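Local atomic coordinates of uncharacterized protein (Aeromonas hydrophila J-1, PDB entry 6R1J), a protein that serves as the AhlC component of AHL, the tripartite alpha-pore forming toxin of Aeromonas hydrophila, and is held here in its soluble form. Residues P27-N32 / T114-A119; Q34-E39 / Q107-R112; Q101-S106 / R217-G222; A132-N137 / E184-Q189. The protein carries 3 engineered substitutions. All blocks are in the same frame, centred on the assembly; numbering follows the deposited sequence.

Contact 1: P27-N32 / T114-A119; sequences PQNAVN and TQDNIA
Asn29 and Asp116 face each other with their CA atoms 5.2 Å apart, where the first turn of helix 28-70 passes helix 78-157. The short helical pieces run antiparallel at 158°, and their axes come within 9.0 Å, a spacing that suits short polar side chains and alanine. The contact centres on the carboxylate of Asp116. Asn32 ND2 donates to Asp116 OD1 at 3.1 Å, nearly straight at 171°, and meets that oxygen from above the carboxylate plane. The two side chains cross at about a right angle, which also lays Asn32 CB against the other oxygen. On its far side the same amide is held by Gln28, one turn earlier: Gln28 NE2 reaches Asn32 OD1 at 2.9 Å, so both ends of the Asn32 amide are used and its rotation is fixed. Asn29 rests on Ala119, whose CB lies 3.5 Å from Asn29 CG; a methyl is small enough to admit the amide. Pro27 occupies the N-cap position, where its missing N-H costs nothing. Behind this polar seam, Ala30 packs on Phe200 and Asn117 bonds to Thr204, both on helix 163-236, while Thr114, Gln115 and Ile118 pack against the second subunit.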
loop_
_atom_site.group_PDB
_atom_site.type_symbol
_atom_site.label_atom_id
_atom_site.label_comp_id
_atom_site.label_asym_id
_atom_site.label_seq_id
_atom_site.Cartn_x
_atom_site.Cartn_y
_atom_site.Cartn_z
ATOM N N PRO A 27 -10.139 -10.170 15.325
ATOM C CA PRO A 27 -9.662 -11.292 16.122
ATOM C C PRO A 27 -8.806 -10.915 17.327
ATOM O O PRO A 27 -8.413 -9.745 17.492
ATOM C CB PRO A 27 -8.819 -12.117 15.143
ATOM C CG PRO A 27 -8.423 -11.135 14.055
ATOM C CD PRO A 27 -9.568 -10.155 13.964
ATOM N N GLN A 28 -8.492 -11.948 18.111
ATOM C CA GLN A 28 -7.801 -11.819 19.409
ATOM C C GLN A 28 -6.533 -10.954 19.254
ATOM O O GLN A 28 -6.327 -10.094 20.116
ATOM C CB GLN A 28 -7.423 -13.182 19.992
ATOM C CG GLN A 28 -6.746 -13.053 21.346
ATOM C CD GLN A 28 -7.703 -12.560 22.403
ATOM O OE1 GLN A 28 -8.816 -13.086 22.526
ATOM N NE2 GLN A 28 -7.292 -11.563 23.183
ATOM N N ASN A 29 -5.702 -11.168 18.229
ATOM C CA ASN A 29 -4.445 -10.378 18.097
ATOM C C ASN A 29 -4.747 -8.872 17.983
ATOM O O ASN A 29 -3.880 -8.109 18.465
ATOM C CB ASN A 29 -3.535 -10.858 16.970
ATOM C CG ASN A 29 -3.011 -12.260 17.206
ATOM O OD1 ASN A 29 -2.138 -12.478 18.036
ATOM N ND2 ASN A 29 -3.535 -13.197 16.462
ATOM N N ALA A 30 -5.865 -8.467 17.368
ATOM C CA ALA A 30 -6.301 -7.055 17.241
ATOM C C ALA A 30 -6.709 -6.543 18.624
ATOM O O ALA A 30 -6.310 -5.443 19.033
ATOM C CB ALA A 30 -7.423 -6.941 16.264
ATOM N N VAL A 31 -7.453 -7.354 19.370
ATOM C CA VAL A 31 -7.829 -7.004 20.761
ATOM C C VAL A 31 -6.564 -6.904 21.622
ATOM O O VAL A 31 -6.521 -6.016 22.482
ATOM C CB VAL A 31 -8.862 -7.993 21.336
ATOM C CG1 VAL A 31 -9.192 -7.635 22.769
ATOM C CG2 VAL A 31 -10.122 -7.983 20.508
ATOM N N ASN A 32 -5.560 -7.757 21.424
ATOM C CA ASN A 32 -4.269 -7.666 22.136
ATOM C C ASN A 32 -3.655 -6.266 21.950
ATOM O O ASN A 32 -3.256 -5.657 22.934
ATOM C CB ASN A 32 -3.279 -8.708 21.656
ATOM C CG ASN A 32 -3.651 -10.132 22.040
ATOM O OD1 ASN A 32 -4.635 -10.358 22.749
ATOM N ND2 ASN A 32 -2.901 -11.082 21.510
ATOM N N THR A 114 4.415 -5.396 17.513
ATOM C CA THR A 114 5.022 -6.008 16.292
ATOM C C THR A 114 4.628 -7.499 16.172
ATOM O O THR A 114 4.249 -7.947 15.085
ATOM C CB THR A 114 6.542 -5.982 16.386
ATOM O OG1 THR A 114 6.938 -4.642 16.626
ATOM C CG2 THR A 114 7.233 -6.548 15.166
ATOM N N GLN A 115 4.697 -8.258 17.260
ATOM C CA GLN A 115 4.306 -9.709 17.237
ATOM C C GLN A 115 2.820 -9.854 16.894
ATOM O O GLN A 115 2.463 -10.674 15.991
ATOM C CB GLN A 115 4.778 -10.399 18.532
ATOM C CG GLN A 115 6.300 -10.428 18.655
ATOM C CD GLN A 115 6.952 -11.239 17.558
ATOM O OE1 GLN A 115 6.439 -12.275 17.154
ATOM N NE2 GLN A 115 8.095 -10.787 17.060
ATOM N N ASP A 116 1.932 -9.054 17.487
ATOM C CA ASP A 116 0.497 -9.116 17.166
ATOM C C ASP A 116 0.292 -8.702 15.699
ATOM O O ASP A 116 -0.567 -9.285 14.996
ATOM C CB ASP A 116 -0.326 -8.327 18.182
ATOM C CG ASP A 116 -0.458 -9.040 19.531
ATOM O OD1 ASP A 116 -0.682 -10.268 19.492
ATOM O OD2 ASP A 116 -0.348 -8.356 20.600
ATOM N N ASN A 117 1.057 -7.729 15.210
ATOM C CA ASN A 117 0.927 -7.311 13.789
ATOM C C ASN A 117 1.278 -8.473 12.855
ATOM O O ASN A 117 0.511 -8.705 11.916
ATOM C CB ASN A 117 1.820 -6.125 13.451
ATOM C CG ASN A 117 1.172 -4.815 13.846
ATOM O OD1 ASN A 117 -0.005 -4.789 14.219
ATOM N ND2 ASN A 117 1.882 -3.713 13.659
ATOM N N ILE A 118 2.420 -9.098 13.071
ATOM C CA ILE A 118 2.844 -10.282 12.275
ATOM C C ILE A 118 1.734 -11.347 12.335
ATOM O O ILE A 118 1.345 -11.856 11.269
ATOM C CB ILE A 118 4.214 -10.751 12.777
ATOM C CG1 ILE A 118 5.260 -9.678 12.482
ATOM C CG2 ILE A 118 4.602 -12.082 12.162
ATOM C CD1 ILE A 118 6.577 -9.918 13.135
ATOM N N ALA A 119 1.202 -11.663 13.525
ATOM C CA ALA A 119 0.112 -12.665 13.709
ATOM C C ALA A 119 -1.104 -12.220 12.886
ATOM O O ALA A 119 -1.696 -13.047 12.197
ATOM C CB ALA A 119 -0.227 -12.855 15.182
#

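Contact 2: Q34-E39 / Q107-R112; sequences QQNVGE and QSANDR
Asn36 swings its CG anti to the backbone N (chi1 -175°), which sends the amide straight across to Ala109, and Arg112 bends at its third torsion (chi3 -44°), folding its guanidinium back over its own helix beside that amide. Asn36 ND2 donates to Ala109 O at 2.9 Å with an N-H...O angle of 151°, the nitrogen a little out of the carbonyl plane. A helix carbonyl can accept a second hydrogen on the side that the helix itself does not use, and the amide approaches Ala109 O in this way. Alanine suits the place because its CB lies only 3.6 Å from Asn36 OD1. Asparagine suits its own buried place because an N-H can be spent on a backbone carbonyl of the other helix.

Arg112 closes the outer margin. Its CB touches Asn36 ND2 at 3.7 Å, one face of its guanidinium covers Ala109 CA toward the rim, and NH2 comes within 3.7 Å of Asn36 OD1 in an oblique approach. Glu39, one turn beyond Asn36, carries the opposite charge, but Glu39 OE1 and Arg112 NH2 stay 4.3 Å apart, beyond a salt bridge. A water lies between them and accepts from Arg112 NH2; its 2.5 Å approach to Glu39 OE1 is too short to be taken at face value. On the inner side, Val37 packs on Ile20 of helix 5-21 and on Phe207 of helix 163-236, and Ala109 lies on Phe211, so that helices 28-70 and 78-157 pack together with helices 5-21 and 163-236 in one bundle.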
loop_
_atom_site.group_PDB
_atom_site.type_symbol
_atom_site.label_atom_id
_atom_site.label_comp_id
_atom_site.label_asym_id
_atom_site.label_seq_id
_atom_site.Cartn_x
_atom_site.Cartn_y
_atom_site.Cartn_z
ATOM N N GLN A 34 -5.210 -3.437 20.868
ATOM C CA GLN A 34 -6.171 -2.427 21.405
ATOM C C GLN A 34 -5.911 -2.262 22.904
ATOM O O GLN A 34 -5.871 -1.100 23.410
ATOM C CB GLN A 34 -7.631 -2.827 21.163
ATOM C CG GLN A 34 -8.083 -2.677 19.706
ATOM C CD GLN A 34 -9.549 -2.972 19.493
ATOM O OE1 GLN A 34 -10.073 -3.901 20.091
ATOM N NE2 GLN A 34 -10.235 -2.193 18.657
ATOM N N GLN A 35 -5.721 -3.367 23.611
ATOM C CA GLN A 35 -5.507 -3.300 25.080
ATOM C C GLN A 35 -4.129 -2.676 25.350
ATOM O O GLN A 35 -4.019 -1.883 26.257
ATOM C CB GLN A 35 -5.634 -4.691 25.689
ATOM C CG GLN A 35 -7.076 -5.182 25.654
ATOM C CD GLN A 35 -7.920 -4.385 26.615
ATOM O OE1 GLN A 35 -7.550 -4.212 27.783
ATOM N NE2 GLN A 35 -9.030 -3.879 26.107
ATOM N N ASN A 36 -3.102 -3.146 24.655
ATOM C CA ASN A 36 -1.708 -2.656 24.769
ATOM C C ASN A 36 -1.679 -1.137 24.536
ATOM O O ASN A 36 -1.183 -0.431 25.405
ATOM C CB ASN A 36 -0.826 -3.410 23.775
ATOM C CG ASN A 36 0.642 -3.089 23.872
ATOM O OD1 ASN A 36 1.029 -2.165 24.584
ATOM N ND2 ASN A 36 1.460 -3.909 23.224
ATOM N N VAL A 37 -2.194 -0.649 23.407
ATOM C CA VAL A 37 -2.104 0.806 23.090
ATOM C C VAL A 37 -2.911 1.598 24.115
ATOM O O VAL A 37 -2.516 2.729 24.435
ATOM C CB VAL A 37 -2.510 1.155 21.654
ATOM C CG1 VAL A 37 -1.574 0.465 20.684
ATOM C CG2 VAL A 37 -3.956 0.909 21.317
ATOM N N GLY A 38 -4.043 1.076 24.565
ATOM C CA GLY A 38 -4.799 1.739 25.636
ATOM C C GLY A 38 -3.931 1.966 26.862
ATOM O O GLY A 38 -3.975 3.094 27.409
ATOM N N GLU A 39 -3.190 0.938 27.282
ATOM C CA GLU A 39 -2.282 0.982 28.459
ATOM C C GLU A 39 -1.103 1.922 28.169
ATOM O O GLU A 39 -0.608 2.544 29.095
ATOM C CB GLU A 39 -1.715 -0.398 28.791
ATOM C CG GLU A 39 -2.736 -1.408 29.290
ATOM C CD GLU A 39 -2.278 -2.863 29.179
ATOM O OE1 GLU A 39 -1.171 -3.130 28.618
ATOM O OE2 GLU A 39 -3.029 -3.753 29.643
ATOM N N GLN A 107 10.100 -0.437 24.776
ATOM C CA GLN A 107 10.485 -1.561 23.896
ATOM C C GLN A 107 9.574 -2.780 24.159
ATOM O O GLN A 107 9.197 -3.423 23.171
ATOM C CB GLN A 107 11.953 -1.904 24.080
ATOM C CG GLN A 107 12.851 -0.892 23.399
ATOM C CD GLN A 107 14.272 -1.054 23.853
ATOM O OE1 GLN A 107 14.524 -1.517 24.966
ATOM N NE2 GLN A 107 15.201 -0.688 22.974
ATOM N N SER A 108 9.259 -3.084 25.417
ATOM C CA SER A 108 8.365 -4.227 25.766
ATOM C C SER A 108 7.039 -4.064 25.046
ATOM O O SER A 108 6.626 -4.977 24.376
ATOM C CB SER A 108 8.113 -4.354 27.231
ATOM O OG SER A 108 9.338 -4.582 27.870
ATOM N N ALA A 109 6.374 -2.942 25.250
ATOM C CA ALA A 109 5.033 -2.714 24.698
ATOM C C ALA A 109 5.103 -2.747 23.161
ATOM O O ALA A 109 4.179 -3.324 22.519
ATOM C CB ALA A 109 4.471 -1.402 25.194
ATOM N N ASN A 110 6.094 -2.059 22.587
ATOM C CA ASN A 110 6.192 -1.930 21.108
ATOM C C ASN A 110 6.453 -3.320 20.504
ATOM O O ASN A 110 5.875 -3.646 19.468
ATOM C CB ASN A 110 7.276 -0.940 20.690
ATOM C CG ASN A 110 7.153 -0.532 19.240
ATOM O OD1 ASN A 110 6.057 -0.256 18.743
ATOM N ND2 ASN A 110 8.281 -0.481 18.569
ATOM N N ASP A 111 7.326 -4.104 21.106
ATOM C CA ASP A 111 7.653 -5.468 20.594
ATOM C C ASP A 111 6.397 -6.358 20.561
ATOM O O ASP A 111 6.293 -7.169 19.630
ATOM C CB ASP A 111 8.775 -6.103 21.416
ATOM C CG ASP A 111 10.131 -5.449 21.186
ATOM O OD1 ASP A 111 10.241 -4.594 20.274
ATOM O OD2 ASP A 111 11.028 -5.757 21.936
ATOM N N ARG A 112 5.486 -6.213 21.525
ATOM C CA ARG A 112 4.214 -6.987 21.584
ATOM C C ARG A 112 3.333 -6.507 20.436
ATOM O O ARG A 112 2.667 -7.343 19.791
ATOM C CB ARG A 112 3.530 -6.911 22.957
ATOM C CG ARG A 112 4.237 -7.697 24.055
ATOM C CD ARG A 112 3.350 -7.911 25.274
ATOM N NE ARG A 112 2.612 -6.703 25.677
ATOM C CZ ARG A 112 3.102 -5.773 26.512
ATOM N NH1 ARG A 112 4.318 -5.897 27.009
ATOM N NH2 ARG A 112 2.386 -4.716 26.850
HETATM O O HOH W 1 -0.691 -5.041 27.031
#

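Contact 3: Q101-S106 / R217-G222; sequences QTLTAS and RVSKVG
Thr102 opens the contact with its methyl: Thr102 CG2 comes to 4.4 Å from Val218 CG1, a loose touch. Its hydroxyl is spent on the helix itself, bonded to Leu98 O one turn back, which lets a polar residue sit buried while turning carbon toward the partner; the side chain also meets Val48 and Met51 of helix 28-70.

Leu103 and Val218 carry the contact between them. Leu103 CA lies 6.1 Å from Val218 CA. Leu103 CB rests 3.9 Å from Val218 CG1. With CG anti to the backbone N (chi1 180°), the leucine branch extends past the valine to Ser219, where Leu103 CD1 and CD2 both settle near Ser219 CB, CD1 at 4.0 Å. Serine is slim enough for both methyls to approach its CB. Val218 holds CG1 anti to its own N (chi1 172°), pointing that methyl at the CB and backbone N of Leu103. One turn on, Ser106 folds back on its helix, and Ser106 OG gives its proton to Thr102 O at 3.0 Å. Ser106 N bonds to the same carbonyl from the other face of its plane, so two donors grip one oxygen and the buried hydroxyl is satisfied.

The two pieces pass antiparallel at 153°, their axes 9.4 Å apart. Nearby, Lys220 NZ and Arg217 NH2 bond to Asp264, which with Thr224 belongs to a sodium site, and Arg217 forms a salt bridge to Glu184 of the third subunit. The pair belongs to the long antiparallel helical bundle of this soluble form, consistent with the all-helical build of alpha-pore forming toxins.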
loop_
_atom_site.group_PDB
_atom_site.type_symbol
_atom_site.label_atom_id
_atom_site.label_comp_id
_atom_site.label_asym_id
_atom_site.label_seq_id
_atom_site.Cartn_x
_atom_site.Cartn_y
_atom_site.Cartn_z
ATOM N N GLN A 101 14.607 2.633 32.391
ATOM C CA GLN A 101 13.283 2.045 32.733
ATOM C C GLN A 101 12.244 2.444 31.698
ATOM O O GLN A 101 11.432 1.581 31.255
ATOM C CB GLN A 101 12.836 2.523 34.115
ATOM C CG GLN A 101 13.705 1.930 35.204
ATOM C CD GLN A 101 13.339 2.391 36.595
ATOM O OE1 GLN A 101 12.623 3.380 36.793
ATOM N NE2 GLN A 101 13.849 1.652 37.569
ATOM N N THR A 102 12.235 3.725 31.334
ATOM C CA THR A 102 11.294 4.238 30.337
ATOM C C THR A 102 11.566 3.537 29.007
ATOM O O THR A 102 10.588 3.182 28.332
ATOM C CB THR A 102 11.392 5.759 30.180
ATOM O OG1 THR A 102 11.201 6.332 31.474
ATOM C CG2 THR A 102 10.362 6.293 29.211
ATOM N N LEU A 103 12.835 3.345 28.650
ATOM C CA LEU A 103 13.155 2.713 27.360
ATOM C C LEU A 103 12.672 1.255 27.418
ATOM O O LEU A 103 12.080 0.783 26.447
ATOM C CB LEU A 103 14.655 2.789 27.124
ATOM C CG LEU A 103 15.148 2.169 25.822
ATOM C CD1 LEU A 103 14.504 2.815 24.615
ATOM C CD2 LEU A 103 16.658 2.235 25.722
ATOM N N THR A 104 12.972 0.552 28.502
ATOM C CA THR A 104 12.583 -0.881 28.664
ATOM C C THR A 104 11.062 -1.014 28.529
ATOM O O THR A 104 10.643 -1.821 27.710
ATOM C CB THR A 104 13.091 -1.462 29.993
ATOM O OG1 THR A 104 14.507 -1.442 29.914
ATOM C CG2 THR A 104 12.634 -2.885 30.230
ATOM N N ALA A 105 10.267 -0.263 29.294
ATOM C CA ALA A 105 8.786 -0.332 29.214
ATOM C C ALA A 105 8.340 -0.070 27.766
ATOM O O ALA A 105 7.458 -0.797 27.238
ATOM C CB ALA A 105 8.132 0.613 30.186
ATOM N N SER A 106 8.949 0.913 27.089
ATOM C CA SER A 106 8.574 1.251 25.694
ATOM C C SER A 106 8.877 0.076 24.758
ATOM O O SER A 106 8.000 -0.285 23.983
ATOM C CB SER A 106 9.243 2.523 25.241
ATOM O OG SER A 106 8.776 3.614 26.030
ATOM N N ARG A 217 14.333 8.298 20.480
ATOM C CA ARG A 217 14.677 9.578 21.165
ATOM C C ARG A 217 14.946 9.294 22.639
ATOM O O ARG A 217 15.895 9.850 23.174
ATOM C CB ARG A 217 13.562 10.616 21.027
ATOM C CG ARG A 217 13.879 11.946 21.703
ATOM C CD ARG A 217 15.265 12.493 21.354
ATOM N NE ARG A 217 15.449 12.674 19.915
ATOM C CZ ARG A 217 15.267 13.827 19.229
ATOM N NH1 ARG A 217 15.471 13.853 17.927
ATOM N NH2 ARG A 217 14.934 14.953 19.834
ATOM N N VAL A 218 14.172 8.395 23.266
ATOM C CA VAL A 218 14.469 8.000 24.663
ATOM C C VAL A 218 15.841 7.354 24.685
ATOM O O VAL A 218 16.660 7.624 25.599
ATOM C CB VAL A 218 13.397 7.081 25.256
ATOM C CG1 VAL A 218 13.842 6.568 26.599
ATOM C CG2 VAL A 218 12.073 7.805 25.381
ATOM N N SER A 219 16.125 6.511 23.698
ATOM C CA SER A 219 17.415 5.811 23.650
ATOM C C SER A 219 18.533 6.857 23.434
ATOM O O SER A 219 19.595 6.751 24.086
ATOM C CB SER A 219 17.413 4.729 22.588
ATOM O OG SER A 219 18.711 4.235 22.412
ATOM N N LYS A 220 18.298 7.862 22.592
ATOM C CA LYS A 220 19.327 8.919 22.318
ATOM C C LYS A 220 19.591 9.659 23.629
ATOM O O LYS A 220 20.740 9.805 23.998
ATOM C CB LYS A 220 18.858 9.819 21.167
ATOM C CG LYS A 220 19.920 10.810 20.705
ATOM C CD LYS A 220 19.553 11.642 19.494
ATOM C CE LYS A 220 20.779 12.376 18.946
ATOM N NZ LYS A 220 21.515 13.129 20.005
ATOM N N VAL A 221 18.546 9.950 24.401
ATOM C CA VAL A 221 18.677 10.653 25.705
ATOM C C VAL A 221 19.551 9.816 26.652
ATOM O O VAL A 221 20.461 10.381 27.289
ATOM C CB VAL A 221 17.296 11.017 26.263
ATOM C CG1 VAL A 221 17.327 11.272 27.747
ATOM C CG2 VAL A 221 16.691 12.198 25.502
ATOM N N GLY A 222 19.264 8.524 26.802
ATOM C CA GLY A 222 20.111 7.595 27.570
ATOM C C GLY A 222 21.554 7.577 27.089
ATOM O O GLY A 222 22.453 7.620 27.942
#

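Contact 4: A132-N137 / E184-Q189; sequences AGLQSN and EGQVNQ
Gln135 and Gln186 bring the flat groups to this contact, yet neither offers its amide to a polar partner across it. Gln135 NE2 lies 3.7 Å from Val187 CG1, the methyl standing somewhat out of the amide plane; the glutamine comes across the valine at about a right angle. A bend at its second torsion (chi2 -66°) curls the chain round so that the amide, rather than the CB end, reaches the partner. Gln186 instead contributes carbon. Its CB is 3.9 Å from Leu134 CD2, the chain runs on extended, and its NE2 is taken by Ser182 OG a turn earlier on the same helix. Glutamine thus serves the margin well, with methylenes to cover apolar neighbours and a polar end that can stay near water.

The two pieces belong to helices 78-157 and 163-236, which follow one another in the chain and form a long antiparallel hairpin, here crossing at 158° with axes 9.6 Å apart. At this level the hairpin is held by aliphatic residues on the facing sides, Leu134 and Val187: their CA atoms are 6.3 Å apart, and Leu134 CB meets Val187 CG2 at 3.7 Å. Valine, branched at CB, presents a methyl to each neighbour, CG2 to the leucine and CG1 to the glutamine, and leucine reaches past it to Gln186 and to Ile190.

Outside the pair, Glu184 forms a salt bridge with Arg142. Gln8 of the third subunit bonds to Asn188 ND2 and Gly185 O, and Ala132 packs on Thr114 of the second subunit.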
loop_
_atom_site.group_PDB
_atom_site.type_symbol
_atom_site.label_atom_id
_atom_site.label_comp_id
_atom_site.label_asym_id
_atom_site.label_seq_id
_atom_site.Cartn_x
_atom_site.Cartn_y
_atom_site.Cartn_z
ATOM N N ALA A 132 -9.868 -17.123 -2.331
ATOM C CA ALA A 132 -9.546 -17.744 -3.631
ATOM C C ALA A 132 -10.273 -19.091 -3.739
ATOM O O ALA A 132 -10.989 -19.338 -4.750
ATOM C CB ALA A 132 -8.062 -17.902 -3.760
ATOM N N GLY A 133 -10.581 -20.097 -2.417
ATOM C CA GLY A 133 -11.440 -21.250 -2.739
ATOM C C GLY A 133 -12.879 -20.830 -2.970
ATOM O O GLY A 133 -13.529 -21.449 -3.795
ATOM N N LEU A 134 -13.374 -19.809 -2.268
ATOM C CA LEU A 134 -14.787 -19.360 -2.387
ATOM C C LEU A 134 -15.037 -18.856 -3.813
ATOM O O LEU A 134 -16.162 -19.057 -4.332
ATOM C CB LEU A 134 -15.097 -18.270 -1.356
ATOM C CG LEU A 134 -15.614 -18.767 -0.005
ATOM C CD1 LEU A 134 -14.821 -19.963 0.487
ATOM C CD2 LEU A 134 -15.597 -17.637 1.011
ATOM N N GLN A 135 -14.034 -18.235 -4.433
ATOM C CA GLN A 135 -14.184 -17.672 -5.792
ATOM C C GLN A 135 -14.331 -18.835 -6.771
ATOM O O GLN A 135 -15.225 -18.732 -7.615
ATOM C CB GLN A 135 -13.089 -16.647 -6.098
ATOM C CG GLN A 135 -13.575 -15.208 -5.886
ATOM C CD GLN A 135 -14.651 -14.821 -6.884
ATOM O OE1 GLN A 135 -14.854 -15.487 -7.894
ATOM N NE2 GLN A 135 -15.365 -13.736 -6.627
ATOM N N SER A 136 -13.567 -19.917 -6.610
ATOM C CA SER A 136 -13.696 -21.132 -7.459
ATOM C C SER A 136 -15.067 -21.791 -7.254
ATOM O O SER A 136 -15.752 -22.026 -8.270
ATOM C CB SER A 136 -12.589 -22.084 -7.203
ATOM O OG SER A 136 -11.374 -21.460 -7.562
ATOM N N ASN A 137 -15.448 -22.085 -6.002
ATOM C CA ASN A 137 -16.784 -22.657 -5.665
ATOM C C ASN A 137 -17.860 -21.805 -6.346
ATOM O O ASN A 137 -18.752 -22.407 -6.981
ATOM C CB ASN A 137 -17.061 -22.730 -4.155
ATOM C CG ASN A 137 -16.100 -23.614 -3.391
ATOM O OD1 ASN A 137 -15.402 -24.433 -3.979
ATOM N ND2 ASN A 137 -16.063 -23.463 -2.078
ATOM N N GLU A 184 -21.843 -15.722 -3.078
ATOM C CA GLU A 184 -21.615 -14.288 -3.373
ATOM C C GLU A 184 -21.549 -13.545 -2.034
ATOM O O GLU A 184 -20.669 -12.681 -1.869
ATOM C CB GLU A 184 -22.722 -13.697 -4.247
ATOM C CG GLU A 184 -22.659 -14.140 -5.689
ATOM C CD GLU A 184 -23.900 -13.833 -6.524
ATOM O OE1 GLU A 184 -24.975 -13.522 -5.957
ATOM O OE2 GLU A 184 -23.781 -13.900 -7.745
ATOM N N GLY A 185 -22.443 -13.896 -1.109
ATOM C CA GLY A 185 -22.522 -13.275 0.226
ATOM C C GLY A 185 -21.271 -13.584 1.022
ATOM O O GLY A 185 -20.769 -12.664 1.699
ATOM N N GLN A 186 -20.785 -14.827 0.941
ATOM C CA GLN A 186 -19.554 -15.270 1.637
ATOM C C GLN A 186 -18.333 -14.535 1.066
ATOM O O GLN A 186 -17.469 -14.128 1.863
ATOM C CB GLN A 186 -19.374 -16.778 1.527
ATOM C CG GLN A 186 -20.404 -17.537 2.338
ATOM C CD GLN A 186 -20.303 -19.020 2.087
ATOM O OE1 GLN A 186 -19.226 -19.603 2.176
ATOM N NE2 GLN A 186 -21.439 -19.633 1.776
ATOM N N VAL A 187 -18.243 -14.396 -0.256
ATOM C CA VAL A 187 -17.103 -13.677 -0.879
ATOM C C VAL A 187 -17.178 -12.210 -0.437
ATOM O O VAL A 187 -16.142 -11.696 0.005
ATOM C CB VAL A 187 -17.065 -13.843 -2.404
ATOM C CG1 VAL A 187 -16.078 -12.880 -3.062
ATOM C CG2 VAL A 187 -16.729 -15.279 -2.763
ATOM N N ASN A 188 -18.357 -11.593 -0.478
ATOM C CA ASN A 188 -18.524 -10.174 -0.066
ATOM C C ASN A 188 -18.066 -10.032 1.393
ATOM O O ASN A 188 -17.341 -9.066 1.718
ATOM C CB ASN A 188 -19.961 -9.678 -0.244
ATOM C CG ASN A 188 -20.041 -8.158 -0.263
ATOM O OD1 ASN A 188 -19.567 -7.547 -1.208
ATOM N ND2 ASN A 188 -20.703 -7.549 0.706
ATOM N N GLN A 189 -18.443 -11.001 2.222
ATOM C CA GLN A 189 -18.159 -11.027 3.674
ATOM C C GLN A 189 -16.647 -11.031 3.913
ATOM O O GLN A 189 -16.174 -10.233 4.731
ATOM C CB GLN A 189 -18.829 -12.258 4.294
ATOM C CG GLN A 189 -18.426 -12.562 5.727
ATOM C CD GLN A 189 -18.865 -11.487 6.682
ATOM O OE1 GLN A 189 -19.887 -10.824 6.483
ATOM N NE2 GLN A 189 -18.080 -11.306 7.733
#

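In the fold
From the N terminus, the chain enters helix 28-70, whose first turns make contact 1 and then contact 2 with helix 78-157. Because the helices are antiparallel, the later segment 34-39 meets the earlier segment 107-112, so contact 2 lies within the span that contact 1 closes, their centres 10 Å apart. Contact 3 starts from the turns of helix 78-157 just before 107-112 and closes on helix 163-236; its span crosses those of contacts 1 and 2. Contact 4 joins the same two helices nearer their connection, inside the span of contact 3 and about 47 Å from it between centres. Helix 78-157 takes part in all four, tying helix 28-70 to the long hairpin.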